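Local coordinates for protein fructokinase (Vibrio cholerae serotype O1, PDB 5EYN) that catalyses, as a fructokinase of the PfkB carbohydrate kinase family, the ATP-dependent phosphorylation of fructose, at residues Asn49-Ile54 / Glu83-Gln88; Ser128-Phe133 / Thr155-Ala160; Leu175-Trp180 / Gln184-Thr189; Gln214-Gly219 / Val233-Lys238. One frame throughout, in Å; residues are numbered along the deposited sequence.

The four contacts follow one another along the chain, each closing before the next opens, and three of them reach a ligand. Contacts 1 and 3 lie on opposite sides of the chain's centre, their own centres about 26 Å apart, yet both touch the fructose: N49 binds it in contact 1 and R176 in contact 3. Contact 4 borders the ADP, and its centre is about 21 Å from that of contact 3. Contact 2 lies away from the ligand sites, but touches contact 3 directly, where F156 CZ meets T189 O at 3.6 Å. Contacts 1 and 4 reach the same nine-stranded sheet, with their centres about 29 Å apart.

Contact 1 of 4, residues Asn49-Ile54 / Glu83-Gln88; sequences NVAVAI and EQVDCQ. With FRU (beta-D-fructofuranose), chain B.
A charged residue packs here as an aliphatic chain: E83 lays its CB and CG against the methyls of V52, with E83 CG 3.7 Å from V52 CG1, while its carboxylate goes to a salt bridge with R56. The E83 chain is bent at chi2 (-71°), which folds the carboxylate back beside V52, E83 OE2 lying 3.7 Å from V52 CG1. Glutamate suits a partly exposed place like this, with enough methylene to pack and a charge to pair. Two residues on, past a Schellman motif in which Q84 takes positive phi after helix 71-82, V85 brings both methyls to helix 46-56. Its CG1 meets A51 CB at 3.8 Å and its CG2 approaches A51 O at 3.6 Å. The small A51 lets V85 come close to the helix backbone. In the fold this joins the helix to the connection leading into strand 86-93, outermost in this chain's nine-stranded, ribokinase-like sheet, with L80 of helix 71-82 packing on both V52 and V85. At the first residue of 49-54 the helix serves the sugar pocket: N49 ND2 donates to fructose O4 over 3.2 Å, with an N-H...O angle of 156°, and also bonds D266 OD2.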
loop_
_atom_site.group_PDB
_atom_site.type_symbol
_atom_site.label_atom_id
_atom_site.label_comp_id
_atom_site.label_asym_id
_atom_site.label_seq_id
_atom_site.Cartn_x
_atom_site.Cartn_y
_atom_site.Cartn_z
ATOM N N ASN A 49 14.836 11.142 -0.063
ATOM C CA ASN A 49 15.796 11.033 -1.152
ATOM C C ASN A 49 16.797 12.159 -1.079
ATOM O O ASN A 49 18.007 11.948 -1.220
ATOM C CB ASN A 49 15.071 11.090 -2.499
ATOM C CG ASN A 49 14.131 9.925 -2.725
ATOM O OD1 ASN A 49 14.283 8.855 -2.146
ATOM N ND2 ASN A 49 13.165 10.129 -3.604
ATOM N N VAL A 50 16.319 13.384 -0.866
ATOM C CA VAL A 50 17.217 14.522 -0.751
ATOM C C VAL A 50 18.164 14.367 0.444
ATOM O O VAL A 50 19.372 14.652 0.352
ATOM C CB VAL A 50 16.433 15.844 -0.659
ATOM C CG1 VAL A 50 17.388 16.999 -0.471
ATOM C CG2 VAL A 50 15.602 16.063 -1.926
ATOM N N ALA A 51 17.611 13.926 1.567
ATOM C CA ALA A 51 18.411 13.736 2.769
ATOM C C ALA A 51 19.553 12.771 2.489
ATOM O O ALA A 51 20.694 13.018 2.863
ATOM C CB ALA A 51 17.557 13.214 3.913
ATOM N N VAL A 52 19.245 11.653 1.844
ATOM C CA VAL A 52 20.242 10.643 1.581
ATOM C C VAL A 52 21.243 11.177 0.556
ATOM O O VAL A 52 22.434 10.907 0.674
ATOM C CB VAL A 52 19.576 9.344 1.125
ATOM C CG1 VAL A 52 20.594 8.340 0.617
ATOM C CG2 VAL A 52 18.796 8.728 2.284
ATOM N N ALA A 53 20.782 11.931 -0.440
ATOM C CA ALA A 53 21.695 12.473 -1.436
ATOM C C ALA A 53 22.731 13.346 -0.763
ATOM O O ALA A 53 23.916 13.277 -1.088
ATOM C CB ALA A 53 20.961 13.275 -2.459
ATOM N N ILE A 54 22.282 14.201 0.152
ATOM C CA ILE A 54 23.190 15.085 0.869
ATOM C C ILE A 54 24.187 14.279 1.707
ATOM O O ILE A 54 25.389 14.537 1.685
ATOM C CB ILE A 54 22.395 16.069 1.737
ATOM C CG1 ILE A 54 21.659 17.057 0.834
ATOM C CG2 ILE A 54 23.318 16.796 2.677
ATOM C CD1 ILE A 54 20.600 17.884 1.548
ATOM N N GLU A 83 22.191 5.334 6.057
ATOM C CA GLU A 83 22.709 6.389 5.195
ATOM C C GLU A 83 23.293 7.570 5.969
ATOM O O GLU A 83 23.721 8.542 5.360
ATOM C CB GLU A 83 21.620 6.874 4.232
ATOM C CG GLU A 83 21.127 5.804 3.268
ATOM C CD GLU A 83 22.145 5.428 2.206
ATOM O OE1 GLU A 83 21.930 4.398 1.524
ATOM O OE2 GLU A 83 23.154 6.154 2.043
ATOM N N GLN A 84 23.323 7.470 7.296
ATOM C CA GLN A 84 23.945 8.494 8.142
ATOM C C GLN A 84 23.180 9.815 8.076
ATOM O O GLN A 84 23.758 10.903 8.205
ATOM C CB GLN A 84 25.418 8.687 7.771
ATOM C CG GLN A 84 26.212 7.391 7.776
ATOM C CD GLN A 84 27.601 7.578 7.206
ATOM O OE1 GLN A 84 27.972 6.948 6.212
ATOM N NE2 GLN A 84 28.361 8.466 7.812
ATOM N N VAL A 85 21.869 9.704 7.889
ATOM C CA VAL A 85 20.978 10.834 7.999
ATOM C C VAL A 85 20.496 10.834 9.438
ATOM O O VAL A 85 20.102 9.798 9.956
ATOM C CB VAL A 85 19.777 10.669 7.051
ATOM C CG1 VAL A 85 18.735 11.767 7.275
ATOM C CG2 VAL A 85 20.234 10.666 5.604
ATOM N N ASP A 86 20.546 11.980 10.098
ATOM C CA ASP A 86 20.034 12.089 11.457
ATOM C C ASP A 86 18.513 11.910 11.409
ATOM O O ASP A 86 17.828 12.645 10.712
ATOM C CB ASP A 86 20.428 13.459 12.017
ATOM C CG ASP A 86 19.913 13.718 13.423
ATOM O OD1 ASP A 86 20.623 14.432 14.160
ATOM O OD2 ASP A 86 18.817 13.257 13.792
ATOM N N CYS A 87 18.004 10.900 12.105
ATOM C CA CYS A 87 16.576 10.609 12.083
ATOM C C CYS A 87 15.994 10.489 13.482
ATOM O O CYS A 87 14.969 9.850 13.693
ATOM C CB CYS A 87 16.264 9.354 11.248
ATOM S SG CYS A 87 17.299 7.908 11.573
ATOM N N GLN A 88 16.627 11.167 14.429
ATOM C CA GLN A 88 16.090 11.253 15.781
ATOM C C GLN A 88 14.652 11.793 15.788
ATOM O O GLN A 88 13.853 11.447 16.656
ATOM C CB GLN A 88 16.974 12.162 16.644
ATOM C CG GLN A 88 18.481 11.879 16.569
ATOM C CD GLN A 88 18.896 10.581 17.237
ATOM O OE1 GLN A 88 18.382 9.500 16.923
ATOM N NE2 GLN A 88 19.848 10.680 18.159
HETATM C C1 FRU B . 6.740 11.119 -3.494
HETATM C C2 FRU B . 7.516 10.434 -4.610
HETATM C C3 FRU B . 8.178 9.113 -4.278
HETATM C C4 FRU B . 9.472 9.134 -5.023
HETATM C C5 FRU B . 9.758 10.593 -5.090
HETATM C C6 FRU B . 10.502 11.024 -6.331
HETATM O O1 FRU B . 7.589 11.545 -2.474
HETATM O O2 FRU B . 6.612 10.240 -5.655
HETATM O O3 FRU B . 7.294 8.088 -4.619
HETATM O O4 FRU B . 10.507 8.480 -4.371
HETATM O O5 FRU B . 8.533 11.302 -5.001
HETATM O O6 FRU B . 10.722 12.413 -6.344
#

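Contact 2 of 4, residues Ser128-Phe133 / Thr155-Ala160; sequences SDIPSF and TFAAIA
I130 CG1 lies anti to the carbonyl carbon (chi1 -59°) and chi2 is extended at 167°, which directs CD1 at the backbone of helix 151-165, where I130 CD1 lies 3.7 Å from A158 N and 3.8 Å from A158 CB. I130 CG1 and CG2 are each 4.1 Å from that same CB, and thus three carbons of I130 lie against the one methyl of A158. Beta-branched, isoleucine offers several carbons on one side to a small partner, and alanine at 158 allows the loop to come near the helix. A157 adds a looser touch, its CB 4.3 Å from I130 CD1. F133, its CG likewise anti to the carbonyl carbon, meets the same residue with its ring edge: F133 CE2 is 3.5 Å from A158 O, which lies near the ring plane. The contact fastens the irregular chain between strands 113-115 and 138-142 onto a helix that flanks the central sheet of this PfkB-family fold; F64 of strand 61-68 touches both P131 and A158. One face of the F133 ring is occupied by P131 O, 3.7 Å above its centre, and the phenyl also packs on M162 and V165 of the helix and on W22.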
loop_
_atom_site.group_PDB
_atom_site.type_symbol
_atom_site.label_atom_id
_atom_site.label_comp_id
_atom_site.label_asym_id
_atom_site.label_seq_id
_atom_site.Cartn_x
_atom_site.Cartn_y
_atom_site.Cartn_z
ATOM N N SER A 128 4.293 19.881 17.283
ATOM C CA SER A 128 5.284 19.418 18.248
ATOM C C SER A 128 6.335 18.498 17.629
ATOM O O SER A 128 7.308 18.155 18.294
ATOM C CB SER A 128 4.595 18.706 19.413
ATOM O OG SER A 128 3.871 17.575 18.965
ATOM N N ASP A 129 6.149 18.099 16.369
ATOM C CA ASP A 129 7.149 17.285 15.690
ATOM C C ASP A 129 8.306 18.121 15.156
ATOM O O ASP A 129 9.323 17.583 14.746
ATOM C CB ASP A 129 6.529 16.540 14.508
ATOM C CG ASP A 129 5.482 15.522 14.921
ATOM O OD1 ASP A 129 4.630 15.214 14.068
ATOM O OD2 ASP A 129 5.518 15.008 16.061
ATOM N N ILE A 130 8.149 19.439 15.136
ATOM C CA ILE A 130 9.162 20.287 14.532
ATOM C C ILE A 130 10.330 20.422 15.512
ATOM O O ILE A 130 10.119 20.746 16.670
ATOM C CB ILE A 130 8.602 21.681 14.228
ATOM C CG1 ILE A 130 7.400 21.586 13.277
ATOM C CG2 ILE A 130 9.687 22.567 13.643
ATOM C CD1 ILE A 130 6.609 22.876 13.193
ATOM N N PRO A 131 11.569 20.178 15.058
ATOM C CA PRO A 131 12.743 20.279 15.930
ATOM C C PRO A 131 13.245 21.707 16.028
ATOM O O PRO A 131 12.772 22.600 15.328
ATOM C CB PRO A 131 13.779 19.412 15.220
ATOM C CG PRO A 131 13.426 19.534 13.796
ATOM C CD PRO A 131 11.924 19.669 13.725
ATOM N N SER A 132 14.185 21.925 16.931
ATOM C CA SER A 132 14.749 23.252 17.103
ATOM C C SER A 132 15.677 23.555 15.934
ATOM O O SER A 132 16.501 22.721 15.544
ATOM C CB SER A 132 15.512 23.337 18.421
ATOM O OG SER A 132 16.623 22.458 18.385
ATOM N N PHE A 133 15.512 24.753 15.377
ATOM C CA PHE A 133 16.299 25.215 14.250
ATOM C C PHE A 133 17.287 26.269 14.724
ATOM O O PHE A 133 17.095 26.903 15.767
ATOM C CB PHE A 133 15.401 25.855 13.192
ATOM C CG PHE A 133 14.416 24.919 12.546
ATOM C CD1 PHE A 133 14.716 23.587 12.305
ATOM C CD2 PHE A 133 13.171 25.398 12.168
ATOM C CE1 PHE A 133 13.790 22.763 11.681
ATOM C CE2 PHE A 133 12.264 24.584 11.547
ATOM C CZ PHE A 133 12.569 23.262 11.316
ATOM N N THR A 155 3.765 22.283 8.455
ATOM C CA THR A 155 4.901 22.525 7.603
ATOM C C THR A 155 5.045 24.014 7.346
ATOM O O THR A 155 6.136 24.554 7.359
ATOM C CB THR A 155 4.756 21.724 6.291
ATOM O OG1 THR A 155 4.747 20.323 6.591
ATOM C CG2 THR A 155 5.893 22.026 5.380
ATOM N N PHE A 156 3.936 24.706 7.126
ATOM C CA PHE A 156 4.029 26.163 7.025
ATOM C C PHE A 156 4.580 26.791 8.317
ATOM O O PHE A 156 5.329 27.766 8.259
ATOM C CB PHE A 156 2.691 26.801 6.651
ATOM C CG PHE A 156 2.402 26.763 5.180
ATOM C CD1 PHE A 156 3.191 27.462 4.293
ATOM C CD2 PHE A 156 1.305 26.078 4.690
ATOM C CE1 PHE A 156 2.912 27.441 2.942
ATOM C CE2 PHE A 156 1.032 26.059 3.344
ATOM C CZ PHE A 156 1.830 26.742 2.469
ATOM N N ALA A 157 4.229 26.236 9.472
ATOM C CA ALA A 157 4.776 26.739 10.730
ATOM C C ALA A 157 6.272 26.477 10.784
ATOM O O ALA A 157 7.031 27.335 11.208
ATOM C CB ALA A 157 4.070 26.110 11.924
ATOM N N ALA A 158 6.699 25.296 10.348
ATOM C CA ALA A 158 8.122 24.980 10.332
ATOM C C ALA A 158 8.871 25.964 9.447
ATOM O O ALA A 158 9.924 26.457 9.815
ATOM C CB ALA A 158 8.356 23.564 9.862
ATOM N N ILE A 159 8.319 26.264 8.280
ATOM C CA ILE A 159 8.921 27.242 7.388
ATOM C C ILE A 159 9.029 28.611 8.071
ATOM O O ILE A 159 10.092 29.233 8.039
ATOM C CB ILE A 159 8.124 27.350 6.084
ATOM C CG1 ILE A 159 8.276 26.057 5.263
ATOM C CG2 ILE A 159 8.575 28.525 5.281
ATOM C CD1 ILE A 159 7.287 25.964 4.130
ATOM N N ALA A 160 7.947 29.065 8.699
ATOM C CA ALA A 160 7.960 30.352 9.389
ATOM C C ALA A 160 9.018 30.366 10.491
ATOM O O ALA A 160 9.689 31.380 10.704
ATOM C CB ALA A 160 6.583 30.685 9.958
#

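Contact 3 of 4, residues Leu175-Trp180 / Gln184-Thr189; sequences LREEVW and QELQAT. With FRU (beta-D-fructofuranose), chain B.
The W180 indole lies across the L186 side chain at about a right angle and takes the leucine on one face. L186 CA sits 3.7 Å from the centroid of the six-membered ring, 18° off its normal, a CH-pi contact, while L186 CD1 reaches over the pyrrole part to 3.6 Å from W180 NE1. With L186 CG anti to the backbone N (chi1 -176°), CG and CD1 are carried over the indole, whose breadth lets it take CA, CB, CG and CD1 of the leucine. T189 comes instead to the ring edge, its CB 3.8 Å from W180 CH2; its hydroxyl donates to E185 O, satisfying a polar group beside the aromatic. L186 also crosses L175 obliquely, CD2 to CD2 at 4.0 Å. Next to L175, R176 instead serves the sugar: its planar, multi-donor guanidinium suits two sugar oxygens, R176 NE giving fructose O2 a nearly straight bond (3.0 Å, 172°) and NH2 bonding O5. The packing thus joins helix 186-194 to a loop lining the substrate pocket of this PfkB-family kinase, where R176 binds both fructose and beryllium trifluoride.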
loop_
_atom_site.group_PDB
_atom_site.type_symbol
_atom_site.label_atom_id
_atom_site.label_comp_id
_atom_site.label_asym_id
_atom_site.label_seq_id
_atom_site.Cartn_x
_atom_site.Cartn_y
_atom_site.Cartn_z
ATOM N N LEU A 175 5.139 17.998 -7.622
ATOM C CA LEU A 175 3.703 17.847 -7.567
ATOM C C LEU A 175 3.233 16.427 -7.724
ATOM O O LEU A 175 3.659 15.720 -8.633
ATOM C CB LEU A 175 3.040 18.702 -8.634
ATOM C CG LEU A 175 3.349 20.190 -8.562
ATOM C CD1 LEU A 175 2.636 20.915 -9.708
ATOM C CD2 LEU A 175 2.977 20.781 -7.200
ATOM N N ARG A 176 2.338 16.023 -6.831
ATOM C CA ARG A 176 1.675 14.733 -6.874
ATOM C C ARG A 176 0.210 14.981 -6.514
ATOM O O ARG A 176 -0.200 14.857 -5.353
ATOM C CB ARG A 176 2.325 13.757 -5.886
ATOM C CG ARG A 176 3.848 13.611 -6.023
ATOM C CD ARG A 176 4.278 12.841 -7.261
ATOM N NE ARG A 176 5.710 12.617 -7.173
ATOM C CZ ARG A 176 6.638 13.445 -7.627
ATOM N NH1 ARG A 176 6.330 14.536 -8.299
ATOM N NH2 ARG A 176 7.913 13.154 -7.432
ATOM N N GLU A 177 -0.574 15.362 -7.513
ATOM C CA GLU A 177 -1.918 15.888 -7.263
ATOM C C GLU A 177 -2.801 14.909 -6.523
ATOM O O GLU A 177 -3.617 15.325 -5.707
ATOM C CB GLU A 177 -2.599 16.270 -8.584
ATOM C CG GLU A 177 -3.948 16.955 -8.430
ATOM C CD GLU A 177 -4.541 17.310 -9.774
ATOM O OE1 GLU A 177 -4.864 16.382 -10.547
ATOM O OE2 GLU A 177 -4.656 18.514 -10.069
ATOM N N GLU A 178 -2.668 13.611 -6.798
ATOM C CA GLU A 178 -3.633 12.667 -6.239
ATOM C C GLU A 178 -3.557 12.562 -4.719
ATOM O O GLU A 178 -4.483 12.068 -4.082
ATOM C CB GLU A 178 -3.496 11.278 -6.849
ATOM C CG GLU A 178 -2.344 10.460 -6.260
ATOM C CD GLU A 178 -2.597 8.957 -6.391
ATOM O OE1 GLU A 178 -3.580 8.401 -5.811
ATOM O OE2 GLU A 178 -1.828 8.326 -7.097
ATOM N N VAL A 179 -2.465 13.031 -4.135
ATOM C CA VAL A 179 -2.310 12.985 -2.685
ATOM C C VAL A 179 -3.222 14.009 -1.976
ATOM O O VAL A 179 -3.523 13.869 -0.788
ATOM C CB VAL A 179 -0.810 13.220 -2.338
ATOM C CG1 VAL A 179 -0.557 13.296 -0.843
ATOM C CG2 VAL A 179 0.024 12.127 -2.956
ATOM N N TRP A 180 -3.645 15.042 -2.695
ATOM C CA TRP A 180 -4.471 16.116 -2.146
ATOM C C TRP A 180 -5.916 15.671 -2.058
ATOM O O TRP A 180 -6.518 15.300 -3.056
ATOM C CB TRP A 180 -4.374 17.356 -3.049
ATOM C CG TRP A 180 -3.007 17.923 -3.085
ATOM C CD1 TRP A 180 -1.886 17.335 -3.597
ATOM C CD2 TRP A 180 -2.584 19.168 -2.539
ATOM N NE1 TRP A 180 -0.798 18.146 -3.405
ATOM C CE2 TRP A 180 -1.194 19.274 -2.752
ATOM C CE3 TRP A 180 -3.243 20.207 -1.885
ATOM C CZ2 TRP A 180 -0.459 20.378 -2.347
ATOM C CZ3 TRP A 180 -2.505 21.314 -1.486
ATOM C CH2 TRP A 180 -1.130 21.383 -1.709
ATOM N N GLN A 184 -8.235 21.158 -5.695
ATOM C CA GLN A 184 -8.445 22.548 -6.072
ATOM C C GLN A 184 -7.640 23.518 -5.191
ATOM O O GLN A 184 -7.507 24.690 -5.525
ATOM C CB GLN A 184 -9.942 22.888 -6.042
ATOM C CG GLN A 184 -10.541 23.065 -4.663
ATOM C CD GLN A 184 -10.876 21.766 -3.932
ATOM O OE1 GLN A 184 -10.673 20.632 -4.437
ATOM N NE2 GLN A 184 -11.404 21.927 -2.721
ATOM N N GLU A 185 -7.107 23.021 -4.074
ATOM C CA GLU A 185 -6.284 23.825 -3.172
ATOM C C GLU A 185 -4.803 23.776 -3.530
ATOM O O GLU A 185 -4.013 24.551 -3.002
ATOM C CB GLU A 185 -6.506 23.362 -1.729
ATOM C CG GLU A 185 -7.946 23.601 -1.272
ATOM C CD GLU A 185 -8.277 23.089 0.113
ATOM O OE1 GLU A 185 -9.479 23.184 0.486
ATOM O OE2 GLU A 185 -7.379 22.617 0.838
ATOM N N LEU A 186 -4.420 22.879 -4.425
ATOM C CA LEU A 186 -3.008 22.679 -4.711
ATOM C C LEU A 186 -2.327 23.946 -5.210
ATOM O O LEU A 186 -1.283 24.341 -4.691
ATOM C CB LEU A 186 -2.847 21.559 -5.736
ATOM C CG LEU A 186 -1.417 21.134 -6.092
ATOM C CD1 LEU A 186 -1.365 19.685 -6.594
ATOM C CD2 LEU A 186 -0.843 22.045 -7.159
ATOM N N GLN A 187 -2.876 24.580 -6.233
ATOM C CA GLN A 187 -2.160 25.683 -6.855
ATOM C C GLN A 187 -1.875 26.794 -5.859
ATOM O O GLN A 187 -0.744 27.237 -5.719
ATOM C CB GLN A 187 -2.920 26.245 -8.047
ATOM C CG GLN A 187 -2.135 27.307 -8.818
ATOM C CD GLN A 187 -2.929 27.903 -9.955
ATOM O OE1 GLN A 187 -4.141 28.062 -9.857
ATOM N NE2 GLN A 187 -2.249 28.234 -11.044
ATOM N N ALA A 188 -2.902 27.237 -5.152
ATOM C CA ALA A 188 -2.739 28.341 -4.219
ATOM C C ALA A 188 -1.835 27.977 -3.050
ATOM O O ALA A 188 -1.056 28.794 -2.568
ATOM C CB ALA A 188 -4.086 28.788 -3.707
ATOM N N THR A 189 -1.970 26.761 -2.548
ATOM C CA THR A 189 -1.180 26.347 -1.389
ATOM C C THR A 189 0.303 26.248 -1.760
ATOM O O THR A 189 1.182 26.727 -1.045
ATOM C CB THR A 189 -1.678 25.004 -0.847
ATOM O OG1 THR A 189 -3.052 25.113 -0.465
ATOM C CG2 THR A 189 -0.878 24.566 0.346
HETATM C C1 FRU B . 6.740 11.119 -3.494
HETATM C C2 FRU B . 7.516 10.434 -4.610
HETATM C C3 FRU B . 8.178 9.113 -4.278
HETATM C C4 FRU B . 9.472 9.134 -5.023
HETATM C C5 FRU B . 9.758 10.593 -5.090
HETATM C C6 FRU B . 10.502 11.024 -6.331
HETATM O O1 FRU B . 7.589 11.545 -2.474
HETATM O O2 FRU B . 6.612 10.240 -5.655
HETATM O O3 FRU B . 7.294 8.088 -4.619
HETATM O O4 FRU B . 10.507 8.480 -4.371
HETATM O O5 FRU B . 8.533 11.302 -5.001
HETATM O O6 FRU B . 10.722 12.413 -6.344
#

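Contact 4 of 4, residues Gln214-Gly219 / Val233-Lys238; sequences QSIEEG and VTLGAK. With ADP (adenosine-5'-diphosphate), chain E.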
loop_
_atom_site.group_PDB
_atom_site.type_symbol
_atom_site.label_atom_id
_atom_site.label_comp_id
_atom_site.label_asym_id
_atom_site.label_seq_id
_atom_site.Cartn_x
_atom_site.Cartn_y
_atom_site.Cartn_z
ATOM N N GLN A 214 2.707 28.696 -20.942
ATOM C CA GLN A 214 3.054 27.736 -21.981
ATOM C C GLN A 214 4.540 27.718 -22.297
ATOM O O GLN A 214 4.969 27.028 -23.223
ATOM C CB GLN A 214 2.260 28.037 -23.257
ATOM C CG GLN A 214 0.745 27.955 -23.073
ATOM C CD GLN A 214 0.269 26.563 -22.690
ATOM O OE1 GLN A 214 0.763 25.567 -23.208
ATOM N NE2 GLN A 214 -0.670 26.491 -21.752
ATOM N N SER A 215 5.331 28.467 -21.530
ATOM C CA SER A 215 6.771 28.495 -21.731
ATOM C C SER A 215 7.470 28.851 -20.430
ATOM O O SER A 215 6.868 29.429 -19.526
ATOM C CB SER A 215 7.140 29.523 -22.793
ATOM O OG SER A 215 6.981 30.835 -22.291
ATOM N N ILE A 216 8.749 28.503 -20.344
ATOM C CA ILE A 216 9.555 28.834 -19.175
ATOM C C ILE A 216 9.670 30.358 -19.025
ATOM O O ILE A 216 9.537 30.898 -17.925
ATOM C CB ILE A 216 10.954 28.197 -19.274
ATOM C CG1 ILE A 216 10.840 26.673 -19.195
ATOM C CG2 ILE A 216 11.841 28.695 -18.161
ATOM C CD1 ILE A 216 12.125 25.956 -19.467
ATOM N N GLU A 217 9.896 31.045 -20.140
ATOM C CA GLU A 217 9.987 32.501 -20.138
ATOM C C GLU A 217 8.746 33.110 -19.492
ATOM O O GLU A 217 8.841 33.958 -18.608
ATOM C CB GLU A 217 10.136 33.016 -21.570
ATOM C CG GLU A 217 10.125 34.527 -21.717
ATOM C CD GLU A 217 10.344 34.967 -23.160
ATOM O OE1 GLU A 217 9.495 34.654 -24.022
ATOM O OE2 GLU A 217 11.374 35.615 -23.436
ATOM N N GLU A 218 7.571 32.677 -19.929
ATOM C CA GLU A 218 6.342 33.204 -19.366
ATOM C C GLU A 218 6.166 32.791 -17.907
ATOM O O GLU A 218 5.697 33.579 -17.087
ATOM C CB GLU A 218 5.138 32.753 -20.198
ATOM C CG GLU A 218 5.137 33.287 -21.623
ATOM C CD GLU A 218 4.854 34.774 -21.690
ATOM O OE1 GLU A 218 4.400 35.337 -20.670
ATOM O OE2 GLU A 218 5.092 35.383 -22.758
ATOM N N GLY A 219 6.541 31.561 -17.575
ATOM C CA GLY A 219 6.464 31.118 -16.196
ATOM C C GLY A 219 7.358 31.932 -15.273
ATOM O O GLY A 219 6.955 32.303 -14.170
ATOM N N VAL A 233 15.072 25.775 -12.836
ATOM C CA VAL A 233 14.102 25.025 -13.605
ATOM C C VAL A 233 14.855 23.897 -14.277
ATOM O O VAL A 233 15.724 24.139 -15.126
ATOM C CB VAL A 233 13.417 25.889 -14.687
ATOM C CG1 VAL A 233 12.317 25.084 -15.382
ATOM C CG2 VAL A 233 12.864 27.172 -14.083
ATOM N N THR A 234 14.540 22.661 -13.904
ATOM C CA THR A 234 15.215 21.529 -14.511
ATOM C C THR A 234 14.651 21.257 -15.896
ATOM O O THR A 234 13.450 21.409 -16.151
ATOM C CB THR A 234 15.153 20.277 -13.623
ATOM O OG1 THR A 234 13.791 19.945 -13.351
ATOM C CG2 THR A 234 15.890 20.519 -12.309
ATOM N N LEU A 235 15.549 20.832 -16.776
ATOM C CA LEU A 235 15.264 20.672 -18.187
ATOM C C LEU A 235 15.618 19.254 -18.645
ATOM O O LEU A 235 16.002 19.055 -19.787
ATOM C CB LEU A 235 16.097 21.676 -18.985
ATOM C CG LEU A 235 16.030 23.137 -18.534
ATOM C CD1 LEU A 235 17.054 23.960 -19.297
ATOM C CD2 LEU A 235 14.639 23.681 -18.742
ATOM N N GLY A 236 15.527 18.272 -17.754
ATOM C CA GLY A 236 15.926 16.911 -18.094
ATOM C C GLY A 236 17.362 16.861 -18.584
ATOM O O GLY A 236 18.250 17.445 -17.978
ATOM N N ALA A 237 17.594 16.151 -19.685
ATOM C CA ALA A 237 18.927 16.016 -20.261
ATOM C C ALA A 237 19.596 17.344 -20.607
ATOM O O ALA A 237 20.819 17.412 -20.714
ATOM C CB ALA A 237 18.856 15.142 -21.495
ATOM N N LYS A 238 18.805 18.399 -20.772
ATOM C CA LYS A 238 19.344 19.712 -21.121
ATOM C C LYS A 238 19.873 20.498 -19.916
ATOM O O LYS A 238 20.380 21.604 -20.074
ATOM C CB LYS A 238 18.285 20.534 -21.866
ATOM C CG LYS A 238 17.912 19.985 -23.238
ATOM C CD LYS A 238 19.131 19.910 -24.134
ATOM C CE LYS A 238 18.788 19.476 -25.545
ATOM N NZ LYS A 238 20.018 19.381 -26.386
HETATM P PB ADP E . 12.903 13.402 -11.608
HETATM O O1B ADP E . 13.352 12.877 -10.269
HETATM O O2B ADP E . 11.598 14.153 -11.473
HETATM O O3B ADP E . 12.724 12.232 -12.544
HETATM P PA ADP E . 14.100 14.828 -13.680
HETATM O O1A ADP E . 13.991 13.523 -14.450
HETATM O O2A ADP E . 12.852 15.627 -13.979
HETATM O O3A ADP E . 14.032 14.376 -12.169
HETATM O "O5'" ADP E . 15.364 15.710 -14.120
HETATM C "C5'" ADP E . 16.073 16.463 -13.199
HETATM C "C4'" ADP E . 17.558 16.580 -13.453
HETATM O "O4'" ADP E . 18.125 15.298 -13.609
HETATM C "C3'" ADP E . 17.958 17.379 -14.642
HETATM O "O3'" ADP E . 18.000 18.743 -14.346
HETATM C "C2'" ADP E . 19.303 16.841 -14.918
HETATM O "O2'" ADP E . 20.266 17.322 -14.059
HETATM C "C1'" ADP E . 19.106 15.412 -14.602
HETATM N N9 ADP E . 18.707 14.606 -15.720
HETATM C C8 ADP E . 17.485 14.110 -15.989
HETATM N N7 ADP E . 17.521 13.388 -17.099
HETATM C C5 ADP E . 18.766 13.397 -17.577
HETATM C C6 ADP E . 19.408 12.832 -18.666
HETATM N N6 ADP E . 18.695 12.034 -19.612
HETATM N N1 ADP E . 20.708 13.053 -18.840
HETATM C C2 ADP E . 21.439 13.794 -17.988
HETATM N N3 ADP E . 20.852 14.364 -16.910
HETATM C C4 ADP E . 19.542 14.174 -16.699
#
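Helix 216-222 begins beside the end of strand 230-234, with the nearest CA atoms, those of I216 and V233, 8.1 Å apart. Both belong to the alpha/beta fold of the PfkB family, in which 230-234 is a strand of the nine-stranded sheet and the chain beyond it borders the nucleotide. S215 is the N-cap of the helix: its OG accepts from E218 N over 3.1 Å at an N-H...O angle of 164°, a place where serine's short hydroxyl can reach forward to a backbone N-H of the first turn. One residue later I216 makes the whole contact through CD1. Its extended chi2 (172°) carries I216 CD1 to 4.2 Å from V233 CG1. Valine, beta-branched, fits the strand, while the longer L235 reaches I216 with CD2. T234, on the strand's other side from V233, and A237 in the turn beyond it border ADP: T234 CB is 3.3 Å from ADP O3' and A237 CA is 3.6 Å from the adenine C6, alanine's small size allowing the base this close. G236, with positive phi, turns the chain here and places its O 3.3 Å from ADP C2'. Tightest across the segments is I216 CD1 against L235 CD2, at 3.5 Å.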